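Local coordinates for prolyl 4-hydroxylase alpha subunit Fe(2+) 2OG dioxygenase domain-containing protein (Burkholderia ambifaria, PDB 3W20) that probably acts as a 2-oxoglutarate-dependent dioxygenase that oxidises N-substituted L-amino acids, and binds a zinc ion, at residues 96-107 with 132-140. Residues are numbered along the deposited sequence; the frame is centred on the assembly and turned at random.
Sequences YFGIACRVNDGL and EVEFLLATR
Phe97 sets its ring edge over the face of Phe135 in a T-shaped pair, the centroids 5.0 Å apart and the planes at 81°. Tyr96, with CG anti to its backbone N (chi1 -180°), swings its ring so that OH comes to the edge of the Phe135 ring, near CD1. The amide N of Leu136 gives Tyr96 OH a weak hydrogen bond; the firmer partner of that hydroxyl is the C-terminal carboxylate of Asp273.

Asn104 bonds both the backbone and the Glu134 side chain where the chain leaves strand 133-134. Its ND2 donates nearly straight to Phe135 O at 2.8 Å (163°), in the plane of its own amide though tilted from that of the Phe135 carbonyl, and also to Glu134 OE1 at 3.1 Å, on the anti side and well out of the carboxylate plane. Its OD1 accepts from Leu137 N at 2.9 Å, so three bonds fix the rotation of this buried amide. Glu134 OE2 forms a salt bridge with Arg108.

Ala100 has only a methyl group here, 3.4 Å from Glu134 O, and the CA atoms of Ala100 and Leu136 come within 4.4 Å. Leu136 CD1 rests against both Val103 CG2, a tight 3.5 Å away, and Leu107 CD1, while a water donates to both Phe97 O and Glu134 O.

The loop linking strands 133-134 and 139-143 thus runs beneath helix 87-107, with strand 123-127 and helix 78-83 also packing on Phe135; Cys101 joins the helix to its counterpart in the second subunit by a disulfide.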
ATOM      1  N   TYR A  96      -1.242   4.979  -1.226  1.00 15.97           N
ATOM      2  CA  TYR A  96      -2.251   4.645  -2.222  1.00 16.22           C
ATOM      3  C   TYR A  96      -2.960   3.347  -1.890  1.00 17.07           C
ATOM      4  O   TYR A  96      -4.223   3.313  -1.842  1.00 19.60           O
ATOM      5  CB  TYR A  96      -1.619   4.566  -3.606  1.00 15.39           C
ATOM      6  CG  TYR A  96      -2.638   4.228  -4.691  1.00 15.92           C
ATOM      7  CD1 TYR A  96      -3.446   5.199  -5.289  1.00 15.49           C
ATOM      8  CD2 TYR A  96      -2.759   2.916  -5.134  1.00 14.53           C
ATOM      9  CE1 TYR A  96      -4.363   4.825  -6.306  1.00 16.57           C
ATOM     10  CE2 TYR A  96      -3.656   2.545  -6.140  1.00 16.31           C
ATOM     11  CZ  TYR A  96      -4.455   3.500  -6.706  1.00 14.74           C
ATOM     12  OH  TYR A  96      -5.340   3.121  -7.689  1.00 17.19           O
ATOM     13  N   PHE A  97      -2.195   2.314  -1.647  1.00 16.48           N
ATOM     14  CA  PHE A  97      -2.810   0.985  -1.411  1.00 17.34           C
ATOM     15  C   PHE A  97      -3.407   0.865  -0.034  1.00 18.73           C
ATOM     16  O   PHE A  97      -4.420   0.190   0.110  1.00 20.58           O
ATOM     17  CB  PHE A  97      -1.814  -0.130  -1.725  1.00 15.10           C
ATOM     18  CG  PHE A  97      -1.635  -0.256  -3.209  1.00 16.43           C
ATOM     19  CD1 PHE A  97      -2.621  -0.847  -4.004  1.00 18.21           C
ATOM     20  CD2 PHE A  97      -0.498   0.290  -3.800  1.00 16.48           C
ATOM     21  CE1 PHE A  97      -2.450  -0.902  -5.399  1.00 18.24           C
ATOM     22  CE2 PHE A  97      -0.324   0.264  -5.183  1.00 17.27           C
ATOM     23  CZ  PHE A  97      -1.305  -0.370  -5.955  1.00 17.40           C
ATOM     24  N   GLY A  98      -2.855   1.594   0.915  1.00 20.03           N
ATOM     25  CA  GLY A  98      -3.397   1.599   2.309  1.00 21.99           C
ATOM     26  C   GLY A  98      -4.762   2.288   2.300  1.00 26.20           C
ATOM     27  O   GLY A  98      -5.744   1.844   2.940  1.00 31.53           O
ATOM     28  N   ILE A  99      -4.878   3.342   1.534  1.00 24.23           N
ATOM     29  CA  ILE A  99      -6.154   4.097   1.467  1.00 26.29           C
ATOM     30  C   ILE A  99      -7.205   3.294   0.722  1.00 25.50           C
ATOM     31  O   ILE A  99      -8.361   3.233   1.141  1.00 25.34           O
ATOM     32  CB  ILE A  99      -5.981   5.474   0.807  1.00 26.08           C
ATOM     33  CG1 ILE A  99      -5.242   6.401   1.782  1.00 32.00           C
ATOM     34  CG2 ILE A  99      -7.307   6.166   0.483  1.00 28.67           C
ATOM     35  CD1 ILE A  99      -4.819   7.682   1.106  1.00 37.12           C
ATOM     36  N   ALA A 100      -6.804   2.649  -0.365  1.00 21.48           N
ATOM     37  CA  ALA A 100      -7.812   2.055  -1.254  1.00 22.38           C
ATOM     38  C   ALA A 100      -8.635   1.038  -0.439  1.00 26.85           C
ATOM     39  O   ALA A 100      -9.838   0.861  -0.596  1.00 21.19           O
ATOM     40  CB  ALA A 100      -7.140   1.316  -2.380  1.00 19.10           C
ATOM     41  N   CYS A 101      -7.927   0.320   0.427  1.00 28.14           N
ATOM     42  CA  CYS A 101      -8.594  -0.649   1.200  1.00 28.13           C
ATOM     43  C   CYS A 101      -9.635  -0.035   2.174  1.00 29.50           C
ATOM     44  O   CYS A 101     -10.683  -0.625   2.334  1.00 30.68           O
ATOM     45  CB  CYS A 101      -7.575  -1.623   1.782  1.00 35.72           C
ATOM     46  SG  CYS A 101      -7.963  -2.202   3.453  1.00 36.72           S
ATOM     47  N   ARG A 102      -9.383   1.161   2.722  1.00 30.79           N
ATOM     48  CA  ARG A 102     -10.321   1.847   3.640  1.00 30.42           C
ATOM     49  C   ARG A 102     -11.552   2.265   2.843  1.00 31.02           C
ATOM     50  O   ARG A 102     -12.666   2.186   3.298  1.00 32.55           O
ATOM     51  CB  ARG A 102      -9.699   3.102   4.287  1.00 35.20           C
ATOM     52  CG  ARG A 102      -8.655   2.832   5.379  1.00 44.31           C
ATOM     53  CD  ARG A 102      -9.260   2.084   6.563  1.00 44.50           C
ATOM     54  NE  ARG A 102      -8.300   1.278   7.344  1.00 44.56           N
ATOM     55  CZ  ARG A 102      -8.644   0.487   8.362  1.00 48.91           C
ATOM     56  NH1 ARG A 102      -9.932   0.418   8.724  1.00 45.71           N
ATOM     57  NH2 ARG A 102      -7.718  -0.238   9.026  1.00 37.10           N
ATOM     58  N   VAL A 103     -11.357   2.709   1.621  1.00 24.73           N
ATOM     59  CA  VAL A 103     -12.459   3.402   0.970  1.00 23.27           C
ATOM     60  C   VAL A 103     -13.219   2.518  -0.043  1.00 21.57           C
ATOM     61  O   VAL A 103     -14.399   2.813  -0.362  1.00 20.90           O
ATOM     62  CB  VAL A 103     -12.031   4.703   0.283  1.00 26.14           C
ATOM     63  CG1 VAL A 103     -11.110   5.576   1.131  1.00 27.17           C
ATOM     64  CG2 VAL A 103     -11.327   4.400  -1.004  1.00 24.18           C
ATOM     65  N   ASN A 104     -12.620   1.441  -0.518  1.00 20.83           N
ATOM     66  CA  ASN A 104     -13.266   0.639  -1.587  1.00 20.34           C
ATOM     67  C   ASN A 104     -14.523  -0.108  -1.097  1.00 24.55           C
ATOM     68  O   ASN A 104     -15.394  -0.359  -1.897  1.00 21.95           O
ATOM     69  CB  ASN A 104     -12.340  -0.394  -2.182  1.00 18.55           C
ATOM     70  CG  ASN A 104     -11.453   0.187  -3.287  1.00 18.15           C
ATOM     71  OD1 ASN A 104     -11.610   1.328  -3.688  1.00 20.77           O
ATOM     72  ND2 ASN A 104     -10.570  -0.610  -3.766  1.00 19.69           N
ATOM     73  N   ASP A 105     -14.612  -0.390   0.212  1.00 26.16           N
ATOM     74  CA  ASP A 105     -15.779  -1.086   0.756  1.00 29.84           C
ATOM     75  C   ASP A 105     -17.046  -0.286   0.523  1.00 29.71           C
ATOM     76  O   ASP A 105     -18.079  -0.831   0.060  1.00 31.92           O
ATOM     77  CB  ASP A 105     -15.557  -1.446   2.228  1.00 38.04           C
ATOM     78  CG  ASP A 105     -14.660  -2.699   2.405  1.00 43.11           C
ATOM     79  OD1 ASP A 105     -14.434  -3.453   1.435  1.00 43.69           O
ATOM     80  OD2 ASP A 105     -14.168  -2.927   3.532  1.00 46.67           O
ATOM     81  N   GLY A 106     -16.953   1.009   0.795  1.00 24.88           N
ATOM     82  CA  GLY A 106     -17.966   1.966   0.352  1.00 25.39           C
ATOM     83  C   GLY A 106     -18.072   2.164  -1.163  1.00 23.46           C
ATOM     84  O   GLY A 106     -19.203   2.116  -1.753  1.00 20.49           O
ATOM     85  N   LEU A 107     -16.918   2.362  -1.851  1.00 19.79           N
ATOM     86  CA  LEU A 107     -17.063   2.633  -3.323  1.00 20.82           C
ATOM     87  C   LEU A 107     -17.699   1.499  -4.101  1.00 20.14           C
ATOM     88  O   LEU A 107     -18.433   1.719  -5.047  1.00 19.17           O
ATOM     89  CB  LEU A 107     -15.666   2.946  -3.955  1.00 20.88           C
ATOM     90  CG  LEU A 107     -15.052   4.241  -3.465  1.00 21.20           C
ATOM     91  CD1 LEU A 107     -13.587   4.357  -3.939  1.00 19.32           C
ATOM     92  CD2 LEU A 107     -15.864   5.486  -3.902  1.00 20.59           C
ATOM     93  N   GLU A 132      -3.712 -10.719  -2.853  1.00 44.64           N
ATOM     94  CA  GLU A 132      -4.044  -9.594  -3.739  1.00 42.22           C
ATOM     95  C   GLU A 132      -4.764  -8.404  -3.060  1.00 40.25           C
ATOM     96  O   GLU A 132      -5.711  -8.575  -2.288  1.00 47.10           O
ATOM     97  CB  GLU A 132      -4.753 -10.054  -5.006  1.00 46.45           C
ATOM     98  CG  GLU A 132      -6.226 -10.356  -4.816  1.00 48.29           C
ATOM     99  CD  GLU A 132      -6.717 -11.414  -5.781  1.00 51.46           C
ATOM    100  OE1 GLU A 132      -6.256 -11.448  -6.939  1.00 52.78           O
ATOM    101  OE2 GLU A 132      -7.564 -12.224  -5.366  1.00 58.12           O
ATOM    102  N   VAL A 133      -4.273  -7.200  -3.344  1.00 31.27           N
ATOM    103  CA  VAL A 133      -4.797  -6.016  -2.685  1.00 23.26           C
ATOM    104  C   VAL A 133      -5.284  -5.130  -3.862  1.00 20.19           C
ATOM    105  O   VAL A 133      -4.823  -5.267  -4.988  1.00 18.02           O
ATOM    106  CB  VAL A 133      -3.746  -5.343  -1.797  1.00 26.08           C
ATOM    107  CG1 VAL A 133      -3.073  -6.381  -0.862  1.00 22.84           C
ATOM    108  CG2 VAL A 133      -2.756  -4.549  -2.593  1.00 24.09           C
ATOM    109  N   GLU A 134      -6.234  -4.285  -3.565  1.00 17.20           N
ATOM    110  CA  GLU A 134      -7.001  -3.582  -4.593  1.00 16.76           C
ATOM    111  C   GLU A 134      -6.390  -2.197  -4.799  1.00 16.14           C
ATOM    112  O   GLU A 134      -5.950  -1.534  -3.866  1.00 17.21           O
ATOM    113  CB  GLU A 134      -8.445  -3.398  -4.144  1.00 15.50           C
ATOM    114  CG  GLU A 134      -9.148  -4.762  -3.973  1.00 18.17           C
ATOM    115  CD  GLU A 134     -10.590  -4.591  -3.514  1.00 20.20           C
ATOM    116  OE1 GLU A 134     -10.978  -3.546  -2.977  1.00 19.96           O
ATOM    117  OE2 GLU A 134     -11.346  -5.549  -3.737  1.00 22.02           O
ATOM    118  N   PHE A 135      -6.425  -1.794  -6.069  1.00 17.55           N
ATOM    119  CA  PHE A 135      -6.310  -0.400  -6.440  1.00 15.71           C
ATOM    120  C   PHE A 135      -7.560   0.350  -5.980  1.00 16.14           C
ATOM    121  O   PHE A 135      -8.665  -0.251  -5.777  1.00 17.63           O
ATOM    122  CB  PHE A 135      -6.238  -0.333  -7.945  1.00 15.32           C
ATOM    123  CG  PHE A 135      -4.847  -0.710  -8.520  1.00 16.45           C
ATOM    124  CD1 PHE A 135      -4.006   0.255  -9.069  1.00 18.13           C
ATOM    125  CD2 PHE A 135      -4.433  -2.018  -8.534  1.00 17.03           C
ATOM    126  CE1 PHE A 135      -2.739  -0.113  -9.577  1.00 21.68           C
ATOM    127  CE2 PHE A 135      -3.183  -2.387  -9.032  1.00 20.19           C
ATOM    128  CZ  PHE A 135      -2.346  -1.444  -9.572  1.00 20.68           C
ATOM    129  N   LEU A 136      -7.401   1.658  -5.812  1.00 14.27           N
ATOM    130  CA  LEU A 136      -8.530   2.522  -5.546  1.00 16.91           C
ATOM    131  C   LEU A 136      -9.563   2.330  -6.674  1.00 16.64           C
ATOM    132  O   LEU A 136      -9.192   2.259  -7.870  1.00 16.74           O
ATOM    133  CB  LEU A 136      -8.054   4.005  -5.532  1.00 17.51           C
ATOM    134  CG  LEU A 136      -9.181   5.013  -5.486  1.00 16.71           C
ATOM    135  CD1 LEU A 136      -9.774   4.846  -4.078  1.00 20.63           C
ATOM    136  CD2 LEU A 136      -8.685   6.441  -5.629  1.00 20.18           C
ATOM    137  N   LEU A 137     -10.878   2.327  -6.347  1.00 17.01           N
ATOM    138  CA  LEU A 137     -11.875   2.055  -7.431  1.00 16.99           C
ATOM    139  C   LEU A 137     -12.265   3.243  -8.310  1.00 16.68           C
ATOM    140  O   LEU A 137     -12.520   3.075  -9.520  1.00 17.04           O
ATOM    141  CB  LEU A 137     -13.189   1.438  -6.855  1.00 15.83           C
ATOM    142  CG  LEU A 137     -13.146  -0.069  -6.756  1.00 15.33           C
ATOM    143  CD1 LEU A 137     -14.267  -0.574  -5.783  1.00 19.37           C
ATOM    144  CD2 LEU A 137     -13.420  -0.672  -8.179  1.00 19.60           C
ATOM    145  N   ALA A 138     -12.382   4.406  -7.709  1.00 16.67           N
ATOM    146  CA  ALA A 138     -13.048   5.543  -8.429  1.00 16.73           C
ATOM    147  C   ALA A 138     -12.892   6.764  -7.541  1.00 19.02           C
ATOM    148  O   ALA A 138     -12.591   6.620  -6.363  1.00 16.99           O
ATOM    149  CB  ALA A 138     -14.525   5.263  -8.768  1.00 15.87           C
ATOM    150  N   THR A 139     -13.123   7.951  -8.108  1.00 17.09           N
ATOM    151  CA  THR A 139     -13.007   9.188  -7.423  1.00 18.49           C
ATOM    152  C   THR A 139     -14.145  10.149  -7.834  1.00 18.93           C
ATOM    153  O   THR A 139     -14.667  10.152  -8.983  1.00 17.10           O
ATOM    154  CB  THR A 139     -11.646   9.913  -7.675  1.00 18.77           C
ATOM    155  OG1 THR A 139     -11.524  10.106  -9.050  1.00 22.59           O
ATOM    156  CG2 THR A 139     -10.448   9.102  -7.325  1.00 16.55           C
ATOM    157  N   ARG A 140     -14.611  10.935  -6.850  1.00 16.45           N
ATOM    158  CA  ARG A 140     -15.415  12.089  -7.184  1.00 17.91           C
ATOM    159  C   ARG A 140     -14.503  13.277  -7.390  1.00 20.44           C
ATOM    160  O   ARG A 140     -13.519  13.470  -6.628  1.00 25.86           O
ATOM    161  CB  ARG A 140     -16.370  12.382  -5.994  1.00 19.83           C
ATOM    162  CG  ARG A 140     -17.473  11.404  -5.856  1.00 18.67           C
ATOM    163  CD  ARG A 140     -18.523  11.854  -4.794  1.00 21.32           C
ATOM    164  NE  ARG A 140     -17.868  12.138  -3.536  1.00 21.98           N
ATOM    165  CZ  ARG A 140     -18.496  12.498  -2.396  1.00 25.97           C
ATOM    166  NH1 ARG A 140     -19.809  12.610  -2.344  1.00 24.45           N
ATOM    167  NH2 ARG A 140     -17.790  12.746  -1.310  1.00 26.60           N
TER
HETATM  168  O   HOH W   1      -5.248  -1.961  -1.254  1.00 20.35           O